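PDB 5ANZ: soluble lytic transglycosylase B3 from Pseudomonas aeruginosa, which probably cleaves the glycan strands of peptidoglycan as a lytic transglycosylase in bacterial cell-wall turnover, and carries a bound calcium ion. Local coordinates for residues R370-R375 with R395-E400; K274-W279 with A313-H318; V109-A114 with E144-S149; L304-H309 with Y332-G337. One frame throughout, in Å; residues are numbered along the deposited sequence.

Contact 1. Residues R370-R375 with R395-E400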
loop_
_atom_site.group_PDB
_atom_site.type_symbol
_atom_site.label_atom_id
_atom_site.label_comp_id
_atom_site.label_asym_id
_atom_site.label_seq_id
_atom_site.Cartn_x
_atom_site.Cartn_y
_atom_site.Cartn_z
ATOM N N ARG A 370 9.007 -1.282 25.055
ATOM C CA ARG A 370 9.849 -1.101 26.238
ATOM C C ARG A 370 9.480 -2.104 27.339
ATOM O O ARG A 370 10.358 -2.618 28.049
ATOM C CB ARG A 370 9.746 0.339 26.754
ATOM C CG ARG A 370 10.395 1.367 25.840
ATOM C CD ARG A 370 10.309 2.766 26.438
ATOM N NE ARG A 370 10.983 3.768 25.618
ATOM C CZ ARG A 370 10.632 5.048 25.567
ATOM N NH1 ARG A 370 9.609 5.486 26.293
ATOM N NH2 ARG A 370 11.301 5.894 24.799
ATOM N N GLN A 371 8.191 -2.399 27.469
ATOM C CA GLN A 371 7.728 -3.341 28.490
ATOM C C GLN A 371 8.132 -4.768 28.144
ATOM O O GLN A 371 8.483 -5.554 29.031
ATOM C CB GLN A 371 6.208 -3.251 28.663
ATOM C CG GLN A 371 5.750 -2.080 29.521
ATOM C CD GLN A 371 5.974 -2.336 30.992
ATOM O OE1 GLN A 371 5.076 -2.800 31.696
ATOM N NE2 GLN A 371 7.183 -2.054 31.465
ATOM N N LEU A 372 8.087 -5.098 26.856
ATOM C CA LEU A 372 8.510 -6.420 26.400
ATOM C C LEU A 372 9.987 -6.628 26.711
ATOM O O LEU A 372 10.381 -7.667 27.264
ATOM C CB LEU A 372 8.254 -6.586 24.896
ATOM C CG LEU A 372 6.798 -6.725 24.451
ATOM C CD1 LEU A 372 6.665 -6.450 22.965
ATOM C CD2 LEU A 372 6.268 -8.118 24.802
ATOM N N ALA A 373 10.806 -5.641 26.358
ATOM C CA ALA A 373 12.243 -5.744 26.583
ATOM C C ALA A 373 12.522 -5.879 28.074
ATOM O O ALA A 373 13.428 -6.610 28.488
ATOM C CB ALA A 373 12.968 -4.537 26.004
ATOM N N ALA A 374 11.722 -5.194 28.880
ATOM C CA ALA A 374 11.909 -5.211 30.332
ATOM C C ALA A 374 11.627 -6.576 30.951
ATOM O O ALA A 374 12.140 -6.897 32.019
ATOM C CB ALA A 374 11.033 -4.157 30.981
ATOM N N ARG A 375 10.802 -7.374 30.283
ATOM C CA ARG A 375 10.512 -8.718 30.772
ATOM C C ARG A 375 11.371 -9.763 30.070
ATOM O O ARG A 375 11.169 -10.967 30.247
ATOM C CB ARG A 375 9.030 -9.040 30.589
ATOM C CG ARG A 375 8.117 -8.230 31.493
ATOM C CD ARG A 375 6.671 -8.646 31.311
ATOM N NE ARG A 375 6.504 -10.092 31.436
ATOM C CZ ARG A 375 6.279 -10.718 32.586
ATOM N NH1 ARG A 375 6.195 -10.026 33.716
ATOM N NH2 ARG A 375 6.140 -12.037 32.608
ATOM N N ARG A 395 4.707 -12.679 20.672
ATOM C CA ARG A 395 4.317 -14.086 20.746
ATOM C C ARG A 395 4.940 -14.789 21.955
ATOM O O ARG A 395 4.288 -15.606 22.608
ATOM C CB ARG A 395 4.699 -14.818 19.462
ATOM C CG ARG A 395 3.932 -14.337 18.258
ATOM C CD ARG A 395 4.099 -15.307 17.101
ATOM N NE ARG A 395 3.048 -15.121 16.112
ATOM C CZ ARG A 395 3.182 -14.412 14.999
ATOM N NH1 ARG A 395 4.340 -13.822 14.722
ATOM N NH2 ARG A 395 2.155 -14.305 14.161
ATOM N N ALA A 396 6.194 -14.474 22.262
ATOM C CA ALA A 396 6.844 -15.096 23.419
ATOM C C ALA A 396 6.147 -14.665 24.710
ATOM O O ALA A 396 5.966 -15.458 25.640
ATOM C CB ALA A 396 8.319 -14.734 23.474
ATOM N N CYS A 397 5.744 -13.396 24.749
ATOM C CA CYS A 397 5.078 -12.866 25.924
ATOM C C CYS A 397 3.681 -13.462 26.074
ATOM O O CYS A 397 3.260 -13.814 27.184
ATOM C CB CYS A 397 5.010 -11.343 25.846
ATOM S SG CYS A 397 4.455 -10.570 27.369
ATOM N N GLN A 398 2.965 -13.585 24.959
ATOM C CA GLN A 398 1.634 -14.185 24.988
ATOM C C GLN A 398 1.711 -15.617 25.521
ATOM O O GLN A 398 0.909 -16.026 26.365
ATOM C CB GLN A 398 0.996 -14.144 23.596
ATOM C CG GLN A 398 0.646 -12.734 23.151
ATOM C CD GLN A 398 0.193 -12.666 21.704
ATOM O OE1 GLN A 398 0.813 -13.255 20.816
ATOM N NE2 GLN A 398 -0.894 -11.938 21.458
ATOM N N GLN A 399 2.697 -16.370 25.046
ATOM C CA GLN A 399 2.893 -17.741 25.504
ATOM C C GLN A 399 3.218 -17.785 26.997
ATOM O O GLN A 399 2.772 -18.686 27.707
ATOM C CB GLN A 399 3.992 -18.420 24.681
ATOM C CG GLN A 399 3.543 -18.745 23.260
ATOM C CD GLN A 399 4.694 -18.997 22.301
ATOM O OE1 GLN A 399 5.744 -18.361 22.389
ATOM N NE2 GLN A 399 4.494 -19.925 21.371
ATOM N N GLU A 400 3.977 -16.808 27.477
ATOM C CA GLU A 400 4.302 -16.736 28.898
ATOM C C GLU A 400 3.040 -16.572 29.740
ATOM O O GLU A 400 2.934 -17.126 30.841
ATOM C CB GLU A 400 5.269 -15.587 29.177
ATOM C CG GLU A 400 5.745 -15.546 30.624
ATOM C CD GLU A 400 6.819 -14.503 30.866
ATOM O OE1 GLU A 400 7.089 -13.698 29.954
ATOM O OE2 GLU A 400 7.394 -14.489 31.976
#
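The thiol of Cys-397 lies opposite its own backbone N (chi1 -170°) and Glu-400 sends CG out the same way, while Leu-372 and Arg-375 keep CG beside their backbone N; these choices bring the two pairs Leu-372/Cys-397 and Arg-375/Glu-400 together. The helices they join, 362-374 and 388-401, belong to the putative peptidoglycan-binding domain, a small helical unit of the PGBD type; within 370-375 and 395-400 the CA atoms of Leu-372 and Cys-397 are nearest, 7.3 Å apart. On the buried side a branch of Leu-372 makes the touch: CD2 meets CB of Cys-397 at 3.6 Å and its SG at 4.0 Å. Leu-417 of helix 411-417 packs on Cys-397 and on Arg-375, adding a third helix, and Leu-372 further rests on Ala-393 and Ile-394.

Toward solvent the chemistry turns ionic. Arg-375, in the loop after helix 362-374, has a chain that is extended as far as CD and bends at chi3 (52°) to bring the guanidinium back to Glu-400, which reaches out fully extended. The guanidinium and carboxylate planes are inclined by 46°, and NH2 alone carries the salt bridge, which is therefore not a paired, coplanar one; NE of Arg-375 is buried here with no partner in the model. The other carboxylate oxygen, OE1, takes a hydrogen bond from NE2 of His-377, which helps to fix the rotation of the group. The arginine meets the acid through NH2, 2.8 Å from Glu-400 OE2 and 3.3 Å from Glu-400 OE1.

Contact 2. Residues K274-W279 with A313-H318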
loop_
_atom_site.group_PDB
_atom_site.type_symbol
_atom_site.label_atom_id
_atom_site.label_comp_id
_atom_site.label_asym_id
_atom_site.label_seq_id
_atom_site.Cartn_x
_atom_site.Cartn_y
_atom_site.Cartn_z
ATOM N N LYS A 274 3.271 -21.734 2.656
ATOM C CA LYS A 274 3.007 -23.159 2.582
ATOM C C LYS A 274 2.040 -23.422 1.444
ATOM O O LYS A 274 1.164 -22.599 1.182
ATOM C CB LYS A 274 2.414 -23.670 3.900
ATOM C CG LYS A 274 3.347 -23.591 5.093
ATOM C CD LYS A 274 2.654 -24.124 6.333
ATOM C CE LYS A 274 3.456 -23.823 7.581
ATOM N NZ LYS A 274 4.791 -24.476 7.559
ATOM N N PRO A 275 2.188 -24.566 0.762
ATOM C CA PRO A 275 1.185 -24.885 -0.259
ATOM C C PRO A 275 -0.199 -24.986 0.371
ATOM O O PRO A 275 -0.305 -25.371 1.534
ATOM C CB PRO A 275 1.640 -26.242 -0.800
ATOM C CG PRO A 275 3.080 -26.375 -0.373
ATOM C CD PRO A 275 3.205 -25.624 0.907
ATOM N N LEU A 276 -1.238 -24.628 -0.374
ATOM C CA LEU A 276 -2.605 -24.715 0.141
ATOM C C LEU A 276 -2.911 -26.122 0.654
ATOM O O LEU A 276 -3.624 -26.289 1.645
ATOM C CB LEU A 276 -3.612 -24.325 -0.939
ATOM C CG LEU A 276 -3.635 -22.849 -1.319
ATOM C CD1 LEU A 276 -4.709 -22.612 -2.358
ATOM C CD2 LEU A 276 -3.867 -21.982 -0.088
ATOM N N GLY A 277 -2.365 -27.126 -0.024
ATOM C CA GLY A 277 -2.553 -28.505 0.381
ATOM C C GLY A 277 -2.042 -28.757 1.787
ATOM O O GLY A 277 -2.658 -29.493 2.562
ATOM N N GLU A 278 -0.913 -28.138 2.119
ATOM C CA GLU A 278 -0.337 -28.283 3.446
ATOM C C GLU A 278 -1.183 -27.562 4.496
ATOM O O GLU A 278 -1.366 -28.073 5.600
ATOM C CB GLU A 278 1.103 -27.768 3.469
ATOM C CG GLU A 278 1.743 -27.785 4.850
ATOM C CD GLU A 278 3.250 -27.591 4.808
ATOM O OE1 GLU A 278 3.805 -27.491 3.694
ATOM O OE2 GLU A 278 3.877 -27.547 5.890
ATOM N N TRP A 279 -1.704 -26.381 4.164
ATOM C CA TRP A 279 -2.607 -25.691 5.086
ATOM C C TRP A 279 -3.869 -26.515 5.377
ATOM O O TRP A 279 -4.362 -26.537 6.503
ATOM C CB TRP A 279 -3.021 -24.323 4.538
ATOM C CG TRP A 279 -1.943 -23.264 4.512
ATOM C CD1 TRP A 279 -1.378 -22.701 3.403
ATOM C CD2 TRP A 279 -1.332 -22.628 5.638
ATOM N NE1 TRP A 279 -0.452 -21.757 3.770
ATOM C CE2 TRP A 279 -0.401 -21.693 5.135
ATOM C CE3 TRP A 279 -1.478 -22.759 7.025
ATOM C CZ2 TRP A 279 0.371 -20.887 5.966
ATOM C CZ3 TRP A 279 -0.699 -21.966 7.854
ATOM C CH2 TRP A 279 0.219 -21.039 7.317
ATOM N N ALA A 313 -9.691 -14.762 9.372
ATOM C CA ALA A 313 -8.408 -15.259 8.888
ATOM C C ALA A 313 -8.455 -15.414 7.375
ATOM O O ALA A 313 -9.499 -15.771 6.814
ATOM C CB ALA A 313 -8.058 -16.577 9.550
ATOM N N PHE A 314 -7.331 -15.121 6.720
ATOM C CA PHE A 314 -7.240 -15.222 5.270
ATOM C C PHE A 314 -6.003 -16.003 4.879
ATOM O O PHE A 314 -4.971 -15.863 5.530
ATOM C CB PHE A 314 -7.176 -13.827 4.638
ATOM C CG PHE A 314 -8.375 -12.980 4.934
ATOM C CD1 PHE A 314 -8.432 -12.218 6.089
ATOM C CD2 PHE A 314 -9.440 -12.945 4.063
ATOM C CE1 PHE A 314 -9.543 -11.432 6.365
ATOM C CE2 PHE A 314 -10.563 -12.158 4.341
ATOM C CZ PHE A 314 -10.605 -11.401 5.495
ATOM N N LEU A 315 -6.089 -16.808 3.823
ATOM C CA LEU A 315 -4.868 -17.302 3.190
ATOM C C LEU A 315 -4.585 -16.364 2.040
ATOM O O LEU A 315 -5.480 -16.105 1.244
ATOM C CB LEU A 315 -5.006 -18.734 2.686
ATOM C CG LEU A 315 -4.984 -19.778 3.793
ATOM C CD1 LEU A 315 -5.146 -21.169 3.213
ATOM C CD2 LEU A 315 -3.675 -19.660 4.568
ATOM N N VAL A 316 -3.360 -15.852 1.944
ATOM C CA VAL A 316 -3.056 -14.920 0.864
ATOM C C VAL A 316 -1.958 -15.483 -0.035
ATOM O O VAL A 316 -0.996 -16.099 0.420
ATOM C CB VAL A 316 -2.677 -13.533 1.394
ATOM C CG1 VAL A 316 -3.862 -12.936 2.154
ATOM C CG2 VAL A 316 -1.441 -13.584 2.292
ATOM N N LEU A 317 -2.177 -15.308 -1.329
ATOM C CA LEU A 317 -1.372 -15.975 -2.340
ATOM C C LEU A 317 -0.451 -14.974 -3.008
ATOM O O LEU A 317 -0.330 -13.833 -2.579
ATOM C CB LEU A 317 -2.255 -16.660 -3.382
ATOM C CG LEU A 317 -2.823 -18.038 -3.011
ATOM C CD1 LEU A 317 -3.775 -17.921 -1.861
ATOM C CD2 LEU A 317 -3.490 -18.698 -4.225
ATOM N N HIS A 318 0.204 -15.437 -4.063
ATOM C CA HIS A 318 1.208 -14.646 -4.751
ATOM C C HIS A 318 0.685 -13.281 -5.192
ATOM O O HIS A 318 1.404 -12.285 -5.081
ATOM C CB HIS A 318 1.730 -15.424 -5.960
ATOM C CG HIS A 318 2.990 -14.861 -6.540
ATOM N ND1 HIS A 318 4.161 -14.771 -5.823
ATOM C CD2 HIS A 318 3.260 -14.358 -7.772
ATOM C CE1 HIS A 318 5.102 -14.235 -6.584
ATOM N NE2 HIS A 318 4.579 -13.977 -7.768
#
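The chain of 274-279 leaves a short edge strand at Pro-275, the N-cap residue, and turns at once into helix 276-280, whose first turn stands over strand 313-316 with Leu-276 and Leu-315 nearest, 8.3 Å between their CA atoms. Leu-315 reaches into this turn with both branches. Its CD2 sits over one face of the Trp-279 indole, 3.8 Å from the centroid of the five-membered ring and only 3° off the ring normal, a nearly ideal CH-pi contact. CD1 meets CD2 of Leu-276 at 3.6 Å, the two leucine chains running antiparallel side by side, and also skirts CB of Trp-279. Strands 274-275 and 313-316 flank strand 300-304 in an antiparallel five-stranded sheet of the transglycosylase domain, so the contact reaches across that intervening strand and the helix turn packs on one sheet face. Phe-255 and Val-257 of strand 254-258 touch Leu-276 and Leu-315 respectively, continuing the apolar layer.

The indole is enclosed from both sides: CB of Lys-274 lies 3.4 Å above the face opposite Leu-315. NE1 of Trp-279 donates to the backbone O of Ala-301 of strand 300-304, which fixes the rotation of the buried ring and satisfies its polar atom. Farther along, Leu-317 brings its CD1 to 4.4 Å from CD2 of Leu-276, a looser touch at the N-cap of helix 318-324.

Contact 3. Residues V109-A114 with E144-S149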
loop_
_atom_site.group_PDB
_atom_site.type_symbol
_atom_site.label_atom_id
_atom_site.label_comp_id
_atom_site.label_asym_id
_atom_site.label_seq_id
_atom_site.Cartn_x
_atom_site.Cartn_y
_atom_site.Cartn_z
ATOM N N VAL A 109 -17.555 0.899 -4.349
ATOM C CA VAL A 109 -17.826 -0.316 -5.121
ATOM C C VAL A 109 -18.623 0.037 -6.368
ATOM O O VAL A 109 -18.273 -0.354 -7.485
ATOM C CB VAL A 109 -18.620 -1.360 -4.295
ATOM C CG1 VAL A 109 -18.987 -2.579 -5.144
ATOM C CG2 VAL A 109 -17.842 -1.758 -3.042
ATOM N N ARG A 110 -19.710 0.789 -6.198
ATOM C CA ARG A 110 -20.526 1.077 -7.361
ATOM C C ARG A 110 -19.785 1.971 -8.354
ATOM O O ARG A 110 -19.966 1.806 -9.559
ATOM C CB ARG A 110 -21.863 1.705 -6.964
ATOM C CG ARG A 110 -21.799 3.091 -6.415
ATOM C CD ARG A 110 -23.219 3.558 -6.097
ATOM N NE ARG A 110 -23.277 4.998 -5.897
ATOM C CZ ARG A 110 -24.399 5.680 -5.719
ATOM N NH1 ARG A 110 -25.564 5.050 -5.718
ATOM N NH2 ARG A 110 -24.351 6.992 -5.550
ATOM N N GLN A 111 -18.927 2.878 -7.878
ATOM C CA GLN A 111 -18.188 3.730 -8.824
ATOM C C GLN A 111 -17.222 2.873 -9.649
ATOM O O GLN A 111 -17.046 3.110 -10.846
ATOM C CB GLN A 111 -17.415 4.845 -8.109
ATOM C CG GLN A 111 -18.232 6.044 -7.672
ATOM C CD GLN A 111 -17.387 7.089 -6.944
ATOM O OE1 GLN A 111 -16.334 6.776 -6.378
ATOM N NE2 GLN A 111 -17.847 8.335 -6.959
ATOM N N GLY A 112 -16.625 1.869 -9.012
ATOM C CA GLY A 112 -15.723 0.957 -9.710
ATOM C C GLY A 112 -16.459 0.106 -10.735
ATOM O O GLY A 112 -15.966 -0.150 -11.834
ATOM N N GLN A 113 -17.657 -0.346 -10.384
ATOM C CA GLN A 113 -18.474 -1.073 -11.342
ATOM C C GLN A 113 -18.818 -0.187 -12.533
ATOM O O GLN A 113 -18.879 -0.663 -13.675
ATOM C CB GLN A 113 -19.749 -1.586 -10.683
ATOM C CG GLN A 113 -19.475 -2.703 -9.684
ATOM C CD GLN A 113 -20.659 -2.972 -8.777
ATOM O OE1 GLN A 113 -21.462 -2.075 -8.506
ATOM N NE2 GLN A 113 -20.792 -4.220 -8.322
ATOM N N ALA A 114 -19.048 1.098 -12.275
ATOM C CA ALA A 114 -19.365 2.024 -13.357
ATOM C C ALA A 114 -18.146 2.235 -14.258
ATOM O O ALA A 114 -18.293 2.349 -15.481
ATOM C CB ALA A 114 -19.850 3.346 -12.809
ATOM N N GLU A 144 -6.130 4.027 -4.935
ATOM C CA GLU A 144 -5.044 5.004 -5.048
ATOM C C GLU A 144 -5.542 6.426 -5.207
ATOM O O GLU A 144 -4.991 7.336 -4.575
ATOM C CB GLU A 144 -4.114 4.646 -6.214
ATOM C CG GLU A 144 -3.282 3.414 -5.913
ATOM C CD GLU A 144 -2.311 3.650 -4.771
ATOM O OE1 GLU A 144 -1.826 4.796 -4.644
ATOM O OE2 GLU A 144 -2.041 2.714 -3.986
ATOM N N SER A 145 -6.568 6.638 -6.037
ATOM C CA SER A 145 -7.022 8.010 -6.302
ATOM C C SER A 145 -8.530 8.136 -6.466
ATOM O O SER A 145 -9.007 9.104 -7.052
ATOM C CB SER A 145 -6.341 8.546 -7.559
ATOM O OG SER A 145 -6.796 7.870 -8.724
ATOM N N ASN A 146 -9.292 7.158 -5.968
ATOM C CA ASN A 146 -10.734 7.159 -6.193
ATOM C C ASN A 146 -11.074 7.269 -7.685
ATOM O O ASN A 146 -11.919 8.065 -8.085
ATOM C CB ASN A 146 -11.394 8.302 -5.424
ATOM C CG ASN A 146 -12.836 8.005 -5.099
ATOM O OD1 ASN A 146 -13.203 6.854 -4.842
ATOM N ND2 ASN A 146 -13.673 9.034 -5.125
ATOM N N TYR A 147 -10.395 6.462 -8.493
ATOM C CA TYR A 147 -10.617 6.393 -9.937
ATOM C C TYR A 147 -10.325 7.738 -10.602
ATOM O O TYR A 147 -10.998 8.130 -11.557
ATOM C CB TYR A 147 -12.045 5.937 -10.242
ATOM C CG TYR A 147 -12.501 4.761 -9.392
ATOM C CD1 TYR A 147 -12.031 3.480 -9.632
ATOM C CD2 TYR A 147 -13.441 4.931 -8.382
ATOM C CE1 TYR A 147 -12.450 2.407 -8.875
ATOM C CE2 TYR A 147 -13.870 3.854 -7.611
ATOM C CZ TYR A 147 -13.367 2.595 -7.865
ATOM O OH TYR A 147 -13.803 1.553 -7.097
ATOM N N GLY A 148 -9.319 8.425 -10.065
ATOM C CA GLY A 148 -8.869 9.693 -10.620
ATOM C C GLY A 148 -9.490 10.955 -10.049
ATOM O O GLY A 148 -9.156 12.062 -10.496
ATOM N N SER A 149 -10.393 10.839 -9.080
ATOM C CA SER A 149 -11.024 12.039 -8.536
ATOM C C SER A 149 -10.247 12.658 -7.365
ATOM O O SER A 149 -10.512 13.794 -6.975
ATOM C CB SER A 149 -12.451 11.725 -8.097
ATOM O OG SER A 149 -12.450 10.984 -6.897
#
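Tyr-147 and Asn-146 meet helix 106-118 from a tight turn that follows helix 134-145 in the transglycosylase domain. Near the end of that helix, Ser-145 takes the N-H of Gly-148 on its OG (2.9 Å), an ST motif, and the same OG bonds to the backbone O of Gln-204. Asn-146 then leaves helical geometry with positive phi and opens a type I' turn running to Ser-149. Its side chain crosses that of Gln-111 at about a right angle, the amide planes 46° apart, with the two oxygens, Gln-111 OE1 and Asn-146 OD1, 3.5 Å apart without bonding; OD1 has a weak hydrogen bond from NE of Arg-108. Tyr-147 carries most of the contact. CB of Gln-111 lies obliquely to its ring, 3.7 Å from CE2, and OE1 of Gln-111 comes to the ring edge in plane. The phenol end slots against the helix backbone at Gly-112, where there is no side chain to obstruct it: OH lies 3.3 Å from CA of Gly-112 and is hydrogen-bonded to the backbone O of Arg-108. Leu-339 and Phe-343 of helix 330-343 also pack on the ring. Gly-148 continues with positive phi, and Ser-149 receives ND2 of Asn-146 on OG at 2.9 Å, tilted 24° from the amide plane.

Contact 4. Residues L304-H309 with Y332-G337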
loop_
_atom_site.group_PDB
_atom_site.type_symbol
_atom_site.label_atom_id
_atom_site.label_comp_id
_atom_site.label_asym_id
_atom_site.label_seq_id
_atom_site.Cartn_x
_atom_site.Cartn_y
_atom_site.Cartn_z
ATOM N N LEU A 304 -2.968 -14.660 7.048
ATOM C CA LEU A 304 -3.135 -13.297 7.527
ATOM C C LEU A 304 -4.259 -13.186 8.568
ATOM O O LEU A 304 -5.388 -13.625 8.324
ATOM C CB LEU A 304 -3.419 -12.371 6.346
ATOM C CG LEU A 304 -3.636 -10.880 6.582
ATOM C CD1 LEU A 304 -2.349 -10.177 6.981
ATOM C CD2 LEU A 304 -4.210 -10.270 5.316
ATOM N N LEU A 305 -3.937 -12.612 9.726
ATOM C CA LEU A 305 -4.918 -12.373 10.788
ATOM C C LEU A 305 -4.966 -10.887 11.147
ATOM O O LEU A 305 -4.321 -10.471 12.111
ATOM C CB LEU A 305 -4.577 -13.167 12.051
ATOM C CG LEU A 305 -4.728 -14.684 12.104
ATOM C CD1 LEU A 305 -4.106 -15.221 13.385
ATOM C CD2 LEU A 305 -6.198 -15.056 12.036
ATOM N N PRO A 306 -5.735 -10.091 10.394
ATOM C CA PRO A 306 -5.653 -8.632 10.549
ATOM C C PRO A 306 -6.053 -8.117 11.943
ATOM O O PRO A 306 -5.618 -7.028 12.323
ATOM C CB PRO A 306 -6.613 -8.099 9.476
ATOM C CG PRO A 306 -7.458 -9.257 9.069
ATOM C CD PRO A 306 -6.668 -10.502 9.331
ATOM N N ALA A 307 -6.842 -8.883 12.696
ATOM C CA ALA A 307 -7.197 -8.480 14.059
ATOM C C ALA A 307 -6.964 -9.589 15.079
ATOM O O ALA A 307 -7.705 -9.704 16.057
ATOM C CB ALA A 307 -8.648 -8.023 14.104
ATOM N N GLY A 308 -5.936 -10.405 14.866
ATOM C CA GLY A 308 -5.581 -11.431 15.830
ATOM C C GLY A 308 -6.488 -12.653 15.793
ATOM O O GLY A 308 -7.347 -12.764 14.902
ATOM N N HIS A 309 -6.304 -13.551 16.765
ATOM C CA HIS A 309 -6.955 -14.861 16.734
ATOM C C HIS A 309 -8.477 -14.814 16.859
ATOM O O HIS A 309 -9.150 -15.768 16.473
ATOM C CB HIS A 309 -6.382 -15.779 17.819
ATOM C CG HIS A 309 -6.900 -15.519 19.201
ATOM N ND1 HIS A 309 -6.396 -14.521 20.007
ATOM C CD2 HIS A 309 -7.838 -16.161 19.938
ATOM C CE1 HIS A 309 -7.017 -14.544 21.174
ATOM N NE2 HIS A 309 -7.892 -15.534 21.162
ATOM N N TYR A 332 -3.974 -2.410 3.325
ATOM C CA TYR A 332 -4.176 -1.918 1.962
ATOM C C TYR A 332 -4.386 -3.050 0.982
ATOM O O TYR A 332 -5.315 -3.031 0.174
ATOM C CB TYR A 332 -2.975 -1.084 1.525
ATOM C CG TYR A 332 -2.970 -0.735 0.042
ATOM C CD1 TYR A 332 -2.413 -1.599 -0.894
ATOM C CD2 TYR A 332 -3.482 0.473 -0.415
ATOM C CE1 TYR A 332 -2.377 -1.273 -2.247
ATOM C CE2 TYR A 332 -3.454 0.802 -1.766
ATOM C CZ TYR A 332 -2.907 -0.084 -2.672
ATOM O OH TYR A 332 -2.854 0.235 -4.015
ATOM N N ALA A 333 -3.519 -4.057 1.040
ATOM C CA ALA A 333 -3.609 -5.135 0.063
ATOM C C ALA A 333 -4.880 -5.952 0.284
ATOM O O ALA A 333 -5.515 -6.371 -0.679
ATOM C CB ALA A 333 -2.356 -6.022 0.113
ATOM N N LEU A 334 -5.289 -6.125 1.542
ATOM C CA LEU A 334 -6.562 -6.799 1.813
ATOM C C LEU A 334 -7.730 -5.994 1.232
ATOM O O LEU A 334 -8.637 -6.570 0.594
ATOM C CB LEU A 334 -6.733 -7.012 3.324
ATOM C CG LEU A 334 -7.976 -7.779 3.770
ATOM C CD1 LEU A 334 -8.068 -9.132 3.089
ATOM C CD2 LEU A 334 -7.902 -7.943 5.290
ATOM N N ALA A 335 -7.681 -4.668 1.401
ATOM C CA ALA A 335 -8.724 -3.788 0.855
ATOM C C ALA A 335 -8.790 -3.904 -0.657
ATOM O O ALA A 335 -9.875 -4.007 -1.233
ATOM C CB ALA A 335 -8.492 -2.328 1.251
ATOM N N VAL A 336 -7.634 -3.852 -1.318
ATOM C CA VAL A 336 -7.631 -4.021 -2.770
ATOM C C VAL A 336 -8.268 -5.336 -3.210
ATOM O O VAL A 336 -9.089 -5.358 -4.114
ATOM C CB VAL A 336 -6.200 -3.935 -3.327
ATOM C CG1 VAL A 336 -6.168 -4.338 -4.793
ATOM C CG2 VAL A 336 -5.683 -2.515 -3.160
ATOM N N GLY A 337 -7.885 -6.439 -2.579
ATOM C CA GLY A 337 -8.440 -7.729 -2.961
ATOM C C GLY A 337 -9.944 -7.806 -2.750
ATOM O O GLY A 337 -10.687 -8.264 -3.617
#
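Leu-334 makes every cross-contact here, all of them apolar and all through CD2. The nearer partner is the ring of Pro-306, whose CG stands 4.0 Å from that methyl; the proline ring and the leucine chain cross at about a right angle. The second is Leu-304, which offers its own CD2 at 4.4 Å from Leu-334 CD2, a looser methyl-to-methyl approach. With CG set opposite the backbone N (chi1 -177°), Leu-334 brings CD2 up to the loop. Only 95 Å² is buried in all, since one side chain bridges backbones that remain 9.0 Å apart at CA of Pro-306 and CA of Leu-334.

The segment 304-309 belongs to the loop of a beta hairpin in the transglycosylase domain, formed by the neighbouring antiparallel strands 300-304 and 313-316, and helix 330-343 packs against it through Leu-334. Leu-100 of helix 96-103 packs on Leu-334, and Trp-353 touches Pro-306 and Ala-307, so the apolar layer extends beyond the two segments.

Hydrogen bonding stays within each partner or goes outward. In the loop, N of Gly-308 bonds to O of Leu-305 at 3.2 Å, closing a turn around Pro-306 and Ala-307, and Gly-308 has positive phi. Past the turn, the backbone N of His-309 donates to OD2 of Asp-406, tying the loop to the putative peptidoglycan-binding domain.

Overall arrangement
Contacts 2 and 4 are buried contacts whose cross-segment touches are all apolar, and they share the sheet: strand 300-304 runs into the loop of contact 4, and Phe-314 of contact 2 packs on both Pro-306 and Leu-334 while its backbone pairs with Leu-304. Contact 3, partly exposed, joins helices and a turn through a tyrosine and polar side chains; it meets contact 4 where Glu-144 reaches the hydroxyl of Tyr-332, a weak hydrogen bond, and helix 330-343 serves both. Contact 1 lies in the putative peptidoglycan-binding domain, about 6 Å at nearest atoms from contact 4 but about 43 Å, centre to centre, from contact 3, and alone adds a surface salt bridge to a small apolar core.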